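Local coordinates for catechol 1,2-dioxygenase (Burkholderia ambifaria, PDB 5VXT), which probably catalyses the iron(III)-dependent intradiol cleavage of catechol to cis,cis-muconate, using molecular oxygen, at residues 280-285 with 293-298; 155-160 with 303-308; 167-172 with 204-209; 138-143 with 185-190; 10-15 with 59-64. All coordinates share one frame; numbering follows the deposited sequence.

Contact 1 (280-285 with 293-298)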
# COMPACT_ATOMS: atom_id res chain seq x y z
N THR B 280 -25.38 31.86 11.50
CA THR B 280 -26.39 32.74 12.08
C THR B 280 -27.52 31.92 12.71
O THR B 280 -27.94 30.91 12.14
CB THR B 280 -26.99 33.69 11.02
OG1 THR B 280 -26.05 34.73 10.70
CG2 THR B 280 -28.27 34.33 11.50
N ALA B 281 -28.01 32.36 13.87
CA ALA B 281 -29.25 31.83 14.45
C ALA B 281 -30.46 32.52 13.84
O ALA B 281 -30.49 33.75 13.71
CB ALA B 281 -29.26 32.03 15.96
N LYS B 282 -31.48 31.73 13.49
CA LYS B 282 -32.68 32.25 12.85
C LYS B 282 -33.90 31.50 13.36
O LYS B 282 -33.78 30.44 14.00
CB LYS B 282 -32.59 32.16 11.32
CG LYS B 282 -31.65 33.19 10.71
CD LYS B 282 -31.70 33.19 9.20
CE LYS B 282 -30.98 34.41 8.63
NZ LYS B 282 -31.17 34.56 7.16
N ALA B 283 -35.08 32.06 13.09
CA ALA B 283 -36.34 31.49 13.53
C ALA B 283 -37.26 31.30 12.32
O ALA B 283 -36.93 31.67 11.19
CB ALA B 283 -37.00 32.37 14.60
N GLY B 284 -38.44 30.73 12.58
CA GLY B 284 -39.36 30.40 11.51
C GLY B 284 -39.00 29.15 10.74
O GLY B 284 -39.22 29.09 9.53
N GLY B 285 -38.44 28.14 11.41
CA GLY B 285 -37.99 26.95 10.70
C GLY B 285 -39.13 26.10 10.18
O GLY B 285 -39.02 25.50 9.11
N ASP B 293 -38.24 25.39 15.32
CA ASP B 293 -38.39 26.80 14.93
C ASP B 293 -37.04 27.50 14.83
O ASP B 293 -36.76 28.18 13.83
CB ASP B 293 -39.29 27.53 15.92
CG ASP B 293 -39.41 29.00 15.61
OD1 ASP B 293 -39.78 29.33 14.46
OD2 ASP B 293 -39.11 29.82 16.50
N ALA B 294 -36.19 27.35 15.84
CA ALA B 294 -34.85 27.92 15.79
C ALA B 294 -33.94 27.04 14.94
O ALA B 294 -33.98 25.81 15.04
CB ALA B 294 -34.28 28.06 17.20
N TYR B 295 -33.13 27.68 14.10
CA TYR B 295 -32.21 26.93 13.25
C TYR B 295 -30.99 27.78 12.96
O TYR B 295 -31.01 29.01 13.07
CB TYR B 295 -32.86 26.49 11.94
CG TYR B 295 -33.22 27.60 10.98
CD1 TYR B 295 -32.36 27.98 9.96
CD2 TYR B 295 -34.44 28.26 11.08
CE1 TYR B 295 -32.69 29.00 9.08
CE2 TYR B 295 -34.79 29.27 10.21
CZ TYR B 295 -33.91 29.64 9.21
OH TYR B 295 -34.27 30.65 8.34
N GLN B 296 -29.91 27.10 12.59
CA GLN B 296 -28.66 27.76 12.22
C GLN B 296 -28.60 27.91 10.70
O GLN B 296 -29.07 27.04 9.96
CB GLN B 296 -27.45 26.97 12.74
CG GLN B 296 -27.24 27.20 14.23
CD GLN B 296 -26.21 26.27 14.84
OE1 GLN B 296 -26.36 25.05 14.79
NE2 GLN B 296 -25.17 26.84 15.43
N ASP B 297 -28.02 29.01 10.26
CA ASP B 297 -28.08 29.44 8.87
C ASP B 297 -26.68 29.83 8.42
O ASP B 297 -26.00 30.58 9.11
CB ASP B 297 -29.06 30.60 8.72
CG ASP B 297 -29.26 31.03 7.28
OD1 ASP B 297 -28.64 32.04 6.87
OD2 ASP B 297 -30.02 30.36 6.57
N ILE B 298 -26.25 29.30 7.28
CA ILE B 298 -24.95 29.67 6.71
C ILE B 298 -25.16 30.17 5.30
O ILE B 298 -25.64 29.42 4.44
CB ILE B 298 -23.96 28.49 6.71
CG1 ILE B 298 -23.74 27.96 8.13
CG2 ILE B 298 -22.66 28.94 6.10
CD1 ILE B 298 -22.68 26.90 8.22

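Contact 2 (155-160 with 303-308)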
# COMPACT_ATOMS: atom_id res chain seq x y z
N THR B 155 -21.97 32.12 -8.77
CA THR B 155 -21.62 33.15 -9.73
C THR B 155 -20.31 32.79 -10.42
O THR B 155 -19.53 31.96 -9.93
CB THR B 155 -21.47 34.51 -9.06
OG1 THR B 155 -20.79 35.40 -9.96
CG2 THR B 155 -20.64 34.40 -7.82
N GLY B 156 -20.08 33.43 -11.57
CA GLY B 156 -18.77 33.42 -12.19
C GLY B 156 -17.90 34.52 -11.62
O GLY B 156 -18.28 35.26 -10.72
N LEU B 157 -16.69 34.63 -12.19
CA LEU B 157 -15.76 35.66 -11.74
C LEU B 157 -16.28 37.07 -11.97
O LEU B 157 -15.81 38.01 -11.32
CB LEU B 157 -14.41 35.49 -12.44
CG LEU B 157 -13.52 34.34 -11.95
CD1 LEU B 157 -12.30 34.24 -12.83
CD2 LEU B 157 -13.11 34.55 -10.50
N ASP B 158 -17.24 37.25 -12.87
CA ASP B 158 -17.78 38.57 -13.18
C ASP B 158 -18.98 38.94 -12.31
O ASP B 158 -19.60 39.97 -12.55
CB ASP B 158 -18.17 38.65 -14.65
CG ASP B 158 -19.24 37.63 -15.04
OD1 ASP B 158 -19.69 36.85 -14.17
OD2 ASP B 158 -19.62 37.61 -16.23
N GLY B 159 -19.33 38.11 -11.32
CA GLY B 159 -20.44 38.40 -10.44
C GLY B 159 -21.81 37.97 -10.93
O GLY B 159 -22.78 38.10 -10.18
N LYS B 160 -21.92 37.43 -12.17
CA LYS B 160 -23.25 37.10 -12.66
C LYS B 160 -23.65 35.68 -12.27
O LYS B 160 -22.80 34.77 -12.25
CB LYS B 160 -23.31 37.26 -14.18
N VAL B 303 -17.95 31.15 -6.09
CA VAL B 303 -17.44 31.91 -7.22
C VAL B 303 -16.57 30.97 -8.03
O VAL B 303 -15.53 30.50 -7.56
CB VAL B 303 -16.65 33.15 -6.77
CG1 VAL B 303 -16.08 33.87 -7.98
CG2 VAL B 303 -17.54 34.11 -5.97
N LEU B 304 -17.00 30.68 -9.26
CA LEU B 304 -16.37 29.70 -10.13
C LEU B 304 -15.34 30.37 -11.04
O LEU B 304 -15.38 31.58 -11.27
CB LEU B 304 -17.43 29.00 -10.98
CG LEU B 304 -18.69 28.44 -10.32
CD1 LEU B 304 -19.49 27.64 -11.34
CD2 LEU B 304 -18.35 27.57 -9.11
N THR B 305 -14.44 29.56 -11.59
CA THR B 305 -13.50 30.01 -12.60
C THR B 305 -13.88 29.45 -13.97
O THR B 305 -14.52 28.40 -14.07
CB THR B 305 -12.06 29.61 -12.26
OG1 THR B 305 -11.99 28.20 -12.03
CG2 THR B 305 -11.60 30.35 -11.01
N PRO B 306 -13.50 30.13 -15.05
CA PRO B 306 -13.92 29.68 -16.39
C PRO B 306 -12.99 28.63 -16.97
O PRO B 306 -11.79 28.57 -16.67
CB PRO B 306 -13.85 30.97 -17.21
CG PRO B 306 -12.69 31.69 -16.60
CD PRO B 306 -12.73 31.39 -15.13
N ARG B 307 -13.56 27.80 -17.84
CA ARG B 307 -12.72 26.95 -18.67
C ARG B 307 -11.83 27.82 -19.55
O ARG B 307 -12.20 28.94 -19.91
CB ARG B 307 -13.58 26.02 -19.53
CG ARG B 307 -14.33 24.97 -18.74
CD ARG B 307 -15.14 24.09 -19.67
NE ARG B 307 -15.52 22.82 -19.04
CZ ARG B 307 -14.93 21.66 -19.30
NH1 ARG B 307 -13.95 21.59 -20.19
NH2 ARG B 307 -15.34 20.56 -18.69
N VAL B 308 -10.65 27.31 -19.87
CA VAL B 308 -9.70 28.03 -20.72
C VAL B 308 -9.62 27.29 -22.05
O VAL B 308 -9.22 26.12 -22.10
CB VAL B 308 -8.33 28.16 -20.05
CG1 VAL B 308 -7.29 28.64 -21.05
CG2 VAL B 308 -8.43 29.17 -18.92

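Contact 3 (167-172 with 204-209)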
# COMPACT_ATOMS: atom_id res chain seq x y z
N VAL B 167 -24.90 21.83 -7.86
CA VAL B 167 -24.25 21.89 -6.55
C VAL B 167 -24.54 20.58 -5.83
O VAL B 167 -25.70 20.26 -5.56
CB VAL B 167 -24.73 23.09 -5.73
CG1 VAL B 167 -23.98 23.15 -4.40
CG2 VAL B 167 -24.56 24.38 -6.51
N GLU B 168 -23.48 19.82 -5.53
CA GLU B 168 -23.61 18.62 -4.72
C GLU B 168 -23.03 18.87 -3.34
O GLU B 168 -22.07 19.63 -3.19
CB GLU B 168 -22.90 17.43 -5.37
CG GLU B 168 -23.43 17.12 -6.74
CD GLU B 168 -22.69 15.99 -7.38
OE1 GLU B 168 -22.95 14.83 -7.00
OE2 GLU B 168 -21.84 16.26 -8.25
N CYS B 169 -23.61 18.20 -2.35
CA CYS B 169 -23.31 18.45 -0.95
C CYS B 169 -23.29 17.13 -0.20
O CYS B 169 -24.18 16.30 -0.40
CB CYS B 169 -24.37 19.42 -0.38
SG CYS B 169 -24.39 19.60 1.39
N TRP B 170 -22.28 16.91 0.64
CA TRP B 170 -22.34 15.77 1.54
C TRP B 170 -21.64 16.11 2.84
O TRP B 170 -20.66 16.86 2.85
CB TRP B 170 -21.75 14.49 0.90
CG TRP B 170 -20.28 14.49 0.49
CD1 TRP B 170 -19.27 13.80 1.11
CD2 TRP B 170 -19.68 15.13 -0.65
NE1 TRP B 170 -18.08 13.99 0.43
CE2 TRP B 170 -18.31 14.80 -0.65
CE3 TRP B 170 -20.18 15.95 -1.67
CZ2 TRP B 170 -17.42 15.28 -1.61
CZ3 TRP B 170 -19.29 16.43 -2.63
CH2 TRP B 170 -17.92 16.09 -2.59
N HIS B 171 -22.16 15.57 3.94
CA HIS B 171 -21.56 15.77 5.26
C HIS B 171 -22.02 14.66 6.20
O HIS B 171 -22.83 13.80 5.83
CB HIS B 171 -21.89 17.16 5.81
CG HIS B 171 -23.34 17.36 6.11
ND1 HIS B 171 -23.92 16.92 7.28
CD2 HIS B 171 -24.32 17.98 5.41
CE1 HIS B 171 -25.20 17.26 7.28
NE2 HIS B 171 -25.46 17.90 6.16
N ALA B 172 -21.50 14.69 7.42
CA ALA B 172 -21.72 13.65 8.42
C ALA B 172 -22.92 13.95 9.31
O ALA B 172 -23.46 15.06 9.33
CB ALA B 172 -20.48 13.49 9.29
N TYR B 204 -28.84 28.35 -4.77
CA TYR B 204 -28.90 26.97 -4.29
C TYR B 204 -29.28 27.01 -2.82
O TYR B 204 -29.02 27.98 -2.12
CB TYR B 204 -27.54 26.24 -4.47
CG TYR B 204 -26.57 26.57 -3.36
CD1 TYR B 204 -25.75 27.68 -3.45
CD2 TYR B 204 -26.49 25.79 -2.21
CE1 TYR B 204 -24.88 28.01 -2.43
CE2 TYR B 204 -25.63 26.11 -1.18
CZ TYR B 204 -24.83 27.23 -1.30
OH TYR B 204 -23.96 27.56 -0.28
N GLU B 205 -29.90 25.93 -2.34
CA GLU B 205 -30.21 25.87 -0.92
C GLU B 205 -30.28 24.43 -0.46
O GLU B 205 -30.90 23.59 -1.12
CB GLU B 205 -31.53 26.58 -0.61
CG GLU B 205 -31.86 26.64 0.86
CD GLU B 205 -33.02 27.57 1.14
OE1 GLU B 205 -33.37 28.36 0.24
OE2 GLU B 205 -33.58 27.51 2.25
N PHE B 206 -29.63 24.14 0.67
CA PHE B 206 -29.69 22.83 1.30
C PHE B 206 -30.29 22.98 2.69
O PHE B 206 -29.89 23.87 3.45
CB PHE B 206 -28.30 22.18 1.39
CG PHE B 206 -27.70 21.87 0.05
CD1 PHE B 206 -28.08 20.73 -0.64
CD2 PHE B 206 -26.76 22.71 -0.51
CE1 PHE B 206 -27.53 20.44 -1.88
CE2 PHE B 206 -26.20 22.43 -1.75
CZ PHE B 206 -26.59 21.29 -2.43
N ARG B 207 -31.26 22.14 3.00
CA ARG B 207 -31.86 22.08 4.32
C ARG B 207 -31.50 20.73 4.93
O ARG B 207 -31.80 19.68 4.35
CB ARG B 207 -33.37 22.30 4.24
CG ARG B 207 -33.68 23.66 3.67
CD ARG B 207 -35.16 23.90 3.46
NE ARG B 207 -35.39 25.16 2.77
CZ ARG B 207 -36.57 25.58 2.33
NH1 ARG B 207 -37.64 24.82 2.52
NH2 ARG B 207 -36.69 26.74 1.72
N THR B 208 -30.83 20.77 6.07
CA THR B 208 -30.16 19.58 6.58
C THR B 208 -30.01 19.75 8.09
O THR B 208 -30.72 20.55 8.71
CB THR B 208 -28.83 19.38 5.84
OG1 THR B 208 -28.15 18.23 6.36
CG2 THR B 208 -27.92 20.60 5.99
N LEU B 209 -29.09 19.00 8.67
CA LEU B 209 -28.77 19.08 10.09
C LEU B 209 -27.28 19.32 10.26
O LEU B 209 -26.47 19.04 9.37
CB LEU B 209 -29.21 17.81 10.83
CG LEU B 209 -30.66 17.36 10.65
CD1 LEU B 209 -30.90 16.01 11.32
CD2 LEU B 209 -31.64 18.41 11.19

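Contact 4 (138-143 with 185-190)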
# COMPACT_ATOMS: atom_id res chain seq x y z
N ASP B 138 -31.62 15.73 4.82
CA ASP B 138 -31.60 14.87 6.00
C ASP B 138 -32.81 13.94 5.93
O ASP B 138 -33.94 14.33 6.26
CB ASP B 138 -31.55 15.68 7.29
CG ASP B 138 -32.79 16.51 7.53
OD1 ASP B 138 -33.11 17.38 6.70
OD2 ASP B 138 -33.44 16.28 8.57
N LEU B 139 -32.58 12.71 5.48
CA LEU B 139 -33.64 11.72 5.33
C LEU B 139 -33.93 10.95 6.61
O LEU B 139 -35.05 10.48 6.79
CB LEU B 139 -33.28 10.72 4.22
CG LEU B 139 -32.98 11.31 2.84
CD1 LEU B 139 -32.54 10.22 1.87
CD2 LEU B 139 -34.20 12.05 2.31
N ASP B 140 -32.94 10.82 7.49
CA ASP B 140 -33.03 9.97 8.67
C ASP B 140 -33.05 10.82 9.93
O ASP B 140 -32.36 11.84 10.02
CB ASP B 140 -31.86 8.99 8.72
CG ASP B 140 -31.80 8.09 7.50
OD1 ASP B 140 -32.84 7.94 6.83
OD2 ASP B 140 -30.71 7.53 7.21
N ALA B 141 -33.83 10.38 10.91
CA ALA B 141 -33.91 11.07 12.19
C ALA B 141 -32.54 11.08 12.87
O ALA B 141 -31.86 10.05 12.94
CB ALA B 141 -34.95 10.39 13.09
N ASP B 142 -32.16 12.25 13.38
CA ASP B 142 -30.90 12.43 14.11
C ASP B 142 -31.21 13.31 15.31
O ASP B 142 -31.21 14.54 15.21
CB ASP B 142 -29.83 13.03 13.21
CG ASP B 142 -28.45 13.04 13.86
OD1 ASP B 142 -28.35 12.71 15.07
OD2 ASP B 142 -27.48 13.39 13.16
N GLU B 143 -31.49 12.67 16.45
CA GLU B 143 -31.88 13.41 17.65
C GLU B 143 -30.79 14.37 18.10
O GLU B 143 -31.09 15.36 18.78
CB GLU B 143 -32.23 12.43 18.77
N GLY B 185 -24.56 1.17 11.31
CA GLY B 185 -25.80 0.75 10.68
C GLY B 185 -25.82 1.20 9.24
O GLY B 185 -24.83 1.71 8.71
N LYS B 186 -26.97 1.00 8.60
CA LYS B 186 -27.18 1.43 7.22
C LYS B 186 -28.11 2.63 7.23
O LYS B 186 -29.30 2.50 7.50
CB LYS B 186 -27.75 0.30 6.37
N GLN B 187 -27.55 3.81 6.96
CA GLN B 187 -28.40 4.97 6.72
C GLN B 187 -29.09 4.83 5.37
O GLN B 187 -28.74 3.98 4.55
CB GLN B 187 -27.58 6.27 6.76
CG GLN B 187 -26.56 6.37 7.90
CD GLN B 187 -25.89 7.73 7.96
OE1 GLN B 187 -26.24 8.65 7.22
NE2 GLN B 187 -24.91 7.87 8.84
N SER B 188 -30.09 5.67 5.14
CA SER B 188 -30.73 5.69 3.84
C SER B 188 -29.73 6.12 2.77
O SER B 188 -28.80 6.88 3.04
CB SER B 188 -31.93 6.63 3.86
OG SER B 188 -32.88 6.21 4.82
N ASP B 189 -29.92 5.60 1.56
CA ASP B 189 -29.13 6.07 0.43
C ASP B 189 -29.27 7.58 0.30
O ASP B 189 -30.38 8.11 0.25
CB ASP B 189 -29.59 5.38 -0.87
CG ASP B 189 -29.30 3.88 -0.88
OD1 ASP B 189 -28.25 3.47 -0.35
OD2 ASP B 189 -30.11 3.12 -1.44
N PHE B 190 -28.12 8.27 0.28
CA PHE B 190 -28.02 9.71 0.11
C PHE B 190 -28.51 10.51 1.31
O PHE B 190 -28.85 11.70 1.17
CB PHE B 190 -28.73 10.19 -1.16
CG PHE B 190 -28.27 9.48 -2.40
CD1 PHE B 190 -29.05 8.50 -2.98
CD2 PHE B 190 -27.04 9.77 -2.96
CE1 PHE B 190 -28.63 7.84 -4.11
CE2 PHE B 190 -26.61 9.12 -4.09
CZ PHE B 190 -27.40 8.14 -4.66

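Contact 5 (10-15 with 59-64)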
# COMPACT_ATOMS: atom_id res chain seq x y z
N SER B 10 25.38 1.95 8.83
CA SER B 10 24.78 1.42 7.61
C SER B 10 25.87 1.06 6.61
O SER B 10 26.84 1.80 6.43
CB SER B 10 23.81 2.45 7.01
OG SER B 10 23.16 1.97 5.85
N VAL B 11 25.75 -0.11 5.99
CA VAL B 11 26.59 -0.46 4.85
C VAL B 11 25.87 0.00 3.59
O VAL B 11 24.70 -0.35 3.36
CB VAL B 11 26.92 -1.96 4.82
CG1 VAL B 11 25.65 -2.79 4.72
CG2 VAL B 11 27.86 -2.27 3.67
N LYS B 12 26.53 0.81 2.78
CA LYS B 12 25.88 1.52 1.69
C LYS B 12 26.06 0.76 0.38
O LYS B 12 27.19 0.47 -0.01
CB LYS B 12 26.45 2.93 1.55
CG LYS B 12 26.57 3.69 2.85
CD LYS B 12 25.22 4.02 3.46
CE LYS B 12 25.38 5.07 4.55
NZ LYS B 12 24.14 5.86 4.81
N VAL B 13 24.95 0.46 -0.29
CA VAL B 13 25.01 -0.32 -1.53
C VAL B 13 24.30 0.37 -2.68
O VAL B 13 24.36 -0.12 -3.81
CB VAL B 13 24.42 -1.73 -1.33
CG1 VAL B 13 25.19 -2.51 -0.27
CG2 VAL B 13 22.92 -1.63 -0.98
N PHE B 14 23.62 1.49 -2.44
CA PHE B 14 22.67 1.98 -3.44
C PHE B 14 23.37 2.32 -4.76
O PHE B 14 22.84 2.05 -5.84
CB PHE B 14 21.91 3.19 -2.92
CG PHE B 14 20.97 3.78 -3.93
CD1 PHE B 14 19.75 3.19 -4.19
CD2 PHE B 14 21.34 4.90 -4.66
CE1 PHE B 14 18.90 3.73 -5.14
CE2 PHE B 14 20.49 5.45 -5.62
CZ PHE B 14 19.27 4.86 -5.86
N ASP B 15 24.56 2.91 -4.70
CA ASP B 15 25.21 3.35 -5.92
C ASP B 15 25.91 2.22 -6.68
O ASP B 15 26.47 2.48 -7.75
CB ASP B 15 26.22 4.45 -5.62
CG ASP B 15 25.54 5.72 -5.20
OD1 ASP B 15 26.05 6.42 -4.30
OD2 ASP B 15 24.46 6.01 -5.77
N ILE B 59 16.18 3.41 2.28
CA ILE B 59 16.56 2.25 3.08
C ILE B 59 18.07 2.27 3.35
O ILE B 59 18.52 2.02 4.48
CB ILE B 59 16.12 0.95 2.38
CG1 ILE B 59 14.59 0.82 2.44
CG2 ILE B 59 16.80 -0.29 3.00
CD1 ILE B 59 14.03 -0.21 1.48
N ASP B 60 18.86 2.56 2.31
CA ASP B 60 20.31 2.67 2.48
C ASP B 60 20.66 3.77 3.48
O ASP B 60 21.41 3.54 4.44
CB ASP B 60 20.95 2.93 1.12
CG ASP B 60 22.24 2.15 0.89
OD1 ASP B 60 23.13 2.71 0.23
OD2 ASP B 60 22.39 1.00 1.37
N ASP B 61 20.08 4.96 3.29
CA ASP B 61 20.50 6.13 4.08
C ASP B 61 20.14 5.97 5.55
O ASP B 61 20.95 6.29 6.43
CB ASP B 61 19.86 7.41 3.52
CG ASP B 61 20.50 7.88 2.23
OD1 ASP B 61 21.59 7.39 1.87
OD2 ASP B 61 19.91 8.76 1.57
N LEU B 62 18.93 5.52 5.84
CA LEU B 62 18.45 5.40 7.21
C LEU B 62 18.69 4.02 7.80
O LEU B 62 18.30 3.78 8.95
CB LEU B 62 16.96 5.74 7.28
CG LEU B 62 16.57 7.17 6.85
CD1 LEU B 62 15.07 7.40 7.00
CD2 LEU B 62 17.37 8.18 7.65
N ASP B 63 19.33 3.11 7.05
CA ASP B 63 19.54 1.72 7.45
C ASP B 63 18.24 1.08 7.92
O ASP B 63 18.14 0.56 9.04
CB ASP B 63 20.62 1.61 8.53
CG ASP B 63 21.22 0.21 8.60
OD1 ASP B 63 22.03 -0.03 9.52
OD2 ASP B 63 20.89 -0.63 7.74
N ILE B 64 17.24 1.14 7.06
CA ILE B 64 15.95 0.53 7.38
C ILE B 64 16.10 -0.98 7.33
O ILE B 64 16.36 -1.56 6.27
CB ILE B 64 14.87 1.04 6.43
CG1 ILE B 64 14.83 2.57 6.52
CG2 ILE B 64 13.53 0.44 6.78
CD1 ILE B 64 13.68 3.22 5.68
O HOH W 1 23.46 -1.93 7.26

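Contact 1 (280-285 with 293-298)
Lys282 lies over one face of the Tyr295 ring, its CB 3.9 Å from the ring centroid in a CH-pi contact displaced toward the hydroxyl end. The extended lysine chain then passes the phenol, with CD 3.7 Å from Tyr295 OH, and brings NZ to a long salt bridge with Asp297 OD1 at 3.6 Å. That carboxylate oxygen has a stronger partner in His151 NE2. Tyr295 holds CG between its backbone N and carbonyl carbon (chi1 68°), which swings the ring back alongside the 280-285 chain and sets its CE2 edge 3.4 Å from Ala283 O. Beneath these side chains, 280-282 forms the antiparallel edge strand of one sheet of a transthyretin-like beta sandwich. The hydrogen-bonded pairs Thr280-Asp297 and Lys282-Tyr295 flank the non-hydrogen-bonded pair Ala281-Gln296; Lys282 N meets Tyr295 O at 2.8 Å. Beyond the strand ends, Asp293 grips the turning chain twice. Its OD1 accepts Gly284 N at 2.7 Å from above the carboxylate plane, while its carbonyl O takes Gly285 N at 2.9 Å on a lone pair. Strand 147-155 flanks 295-298 on its other edge, bonding the backbones of Gln296 and Ile298 and touching the side chains of Tyr295 and Asp297.

Contact 2 (155-160 with 303-308)
Thr155 and Val303 stand side by side and point the same way from neighbouring parallel strand ends, touching through their methyl groups, CG2 of Thr155 to CG2 of Val303, at 3.6 Å. The threonine places OG1 anti to its own nitrogen (chi1 165°), a choice that gives the methyl to the valine and lets OG1 bond to Gly156 O at 2.6 Å, on a carbonyl lone pair. The same Gly156 O also accepts Gly159 N, so two donors hold it at the start of a type I turn running from Gly156 to Gly159. Leu157, the first residue inside that turn, lies roughly at right angles to both Val303 and Pro306 and straddles the other chain with its two branches. CD1 packs on Pro306 CD at 3.7 Å, CD2 reaches Val303 CG1 at 4.0 Å, and between them CG rests 3.4 Å from Leu304 O. One backbone bond ties the segments: Leu304 N gives a nearly straight bond to Thr155 O (2.9 Å, 168°). Within the turn, Asp158 OD1 accepts Lys160 N, an Asx turn that carries the chain on. Thr305 leaves the pair, with OG1 bonded to Arg249 NE. The arrangement is the end of the pairing between two parallel neighbours, strands 147-155 and 295-303, in one sheet of the beta sandwich, where a type I turn follows directly on strand 147-155 and an apolar side chain covers the seam.

Contact 3 (167-172 with 204-209)
Between the two sheets of the beta sandwich, Phe206 of strand 203-209 packs against Val167 and Cys169 of strand 166-170. The strand segments run nearly parallel, with axes 8.9 Å apart and inclined by 21°, a sheet-to-sheet spacing bridged mainly by side chains. Cys169 comes down over the centre of the Phe206 ring: its CB is 3.6 Å from the centroid, a CH-pi contact, and SG lies over the same face at 4.3 Å from the centroid, a sulfur-aromatic contact. Val167 meets the rim instead, with CG1 3.5 Å from Phe206 CE2, while its carbonyl O sits in the ring plane beside the CZ edge. Val167 CG1 also lies over a face of the Tyr204 ring, while CG2 touches Tyr204 CB; the two side chains cross at about a right angle. Tyr204 OH itself is bonded to Phe300 O.

At the far end the packing turns polar. His171 and Thr208 approach from opposite directions, and NE2 of His171 bonds to Thr208 OG1 at 2.7 Å, near the imidazole plane. The other ring nitrogen, ND1, donates to Ala172 O at 2.8 Å, so both ring nitrogens are satisfied and the imidazole's rotation is fixed; its CE1 lies 3.0 Å from Leu209 O. The His171 side chain is about 7 Å from the iron ion, and neighbouring Trp170 stacks on the iron ligand His240. Side chains interdigitating between two facing sheets are characteristic of a beta sandwich, here the transthyretin-like domain whose iron site lies close to the His171 end.

Contact 4 (138-143 with 185-190)
Asp140 clasps Ser188 with both carboxylate oxygens, and this is the tight part of the contact. Ser188 OG donates to Asp140 OD1 at 2.7 Å and Ser188 N to Asp140 OD2 at 2.9 Å, the latter nearly straight (172°); each acceptor uses its syn lone pair. The serine can present two donors together because its hydroxyl is folded beside its own nitrogen (chi1 -60°), so one residue engages both oxygens, which should restrict rotation of the carboxylate. Gln187 adds a flank, with its CB 3.4 Å from Asp140 OD2.

The looser side belongs to Leu139, an exposed residue whose CD1 branch alone makes the approach. That methyl sits 3.4 Å from Asp189 O, 4.0 Å from Phe190 O and 4.1 Å from Ser188 CB, so within the contact it meets chiefly backbone carbonyls, and no polar bond holds it.

Behind the clasp, Asn191 is a second-shell organiser: its OD1 accepts the backbone nitrogens of both Leu139 and Asp140, and its ND2 donates to Gln187 OE1. Gln187 NE2 in turn bonds to Asp182 OD2. The contact thus joins two surface loops, one leading from strand 134-136 to strand 147-155 and the other running into strand 193-197, with Asp138 and Asp142 laid against Leu209 at the end of strand 203-209.

Contact 5 (10-15 with 59-64)
Asp60 OD1 is gripped by two successive backbone nitrogens, Val13 N at 2.9 Å and Phe14 N at 3.0 Å. Val13 N is shared with OD2 at 3.1 Å and meets both oxygens on their syn lone pairs, whereas Phe14 N comes from well above the carboxylate plane. OD2 is further claimed by Arg101 of the second subunit in a salt bridge, which should favour a charged carboxylate. The helix end is held as well. Ser10, with OG anti to its nitrogen (chi1 -178°), donates to Asp60 O at 2.7 Å and packs its CB 3.6 Å from Asp63 CB. Asp63 leaves the helix with positive phi in a Schellman motif, and a water bridges its OD2 to Val11 N. Lys12 bends back so that NZ comes 4.2 Å from Asp61 OD1, too far for a salt bridge; Asp61 instead pairs through OD2 with Arg50 of the second subunit, just as Asp63 OD2 pairs with that subunit's Arg101. The N-terminal chain is thereby clamped across the C-terminal turn of helix 42-62 just before entering helix 17-27, with Phe14 set against Val19 and Leu23 of helix 17-27 and Phe56 of helix 42-62, and the dimer interface alongside.

Overall arrangement
Four of the contacts belong to the beta sandwich, whereas contact 5 lies in the helical N-terminal part, on the opposite side of the chain's centre from contacts 1, 3 and 4, and faces the second subunit. Contact 3 is the buried one, joining the two sheets mainly through side chains. Contacts 1 and 2 both involve strand 295-303, whose two ends they flank: the first is an exposed edge pairing rich in backbone bonds, the second a partly buried, mainly apolar seam. Contact 4 is a surface clasp of loops and touches the end of contact 3. Carboxylates gripping backbone nitrogens across the contact recur in 1, 4 and 5, but intersubunit arginines join only in contact 5.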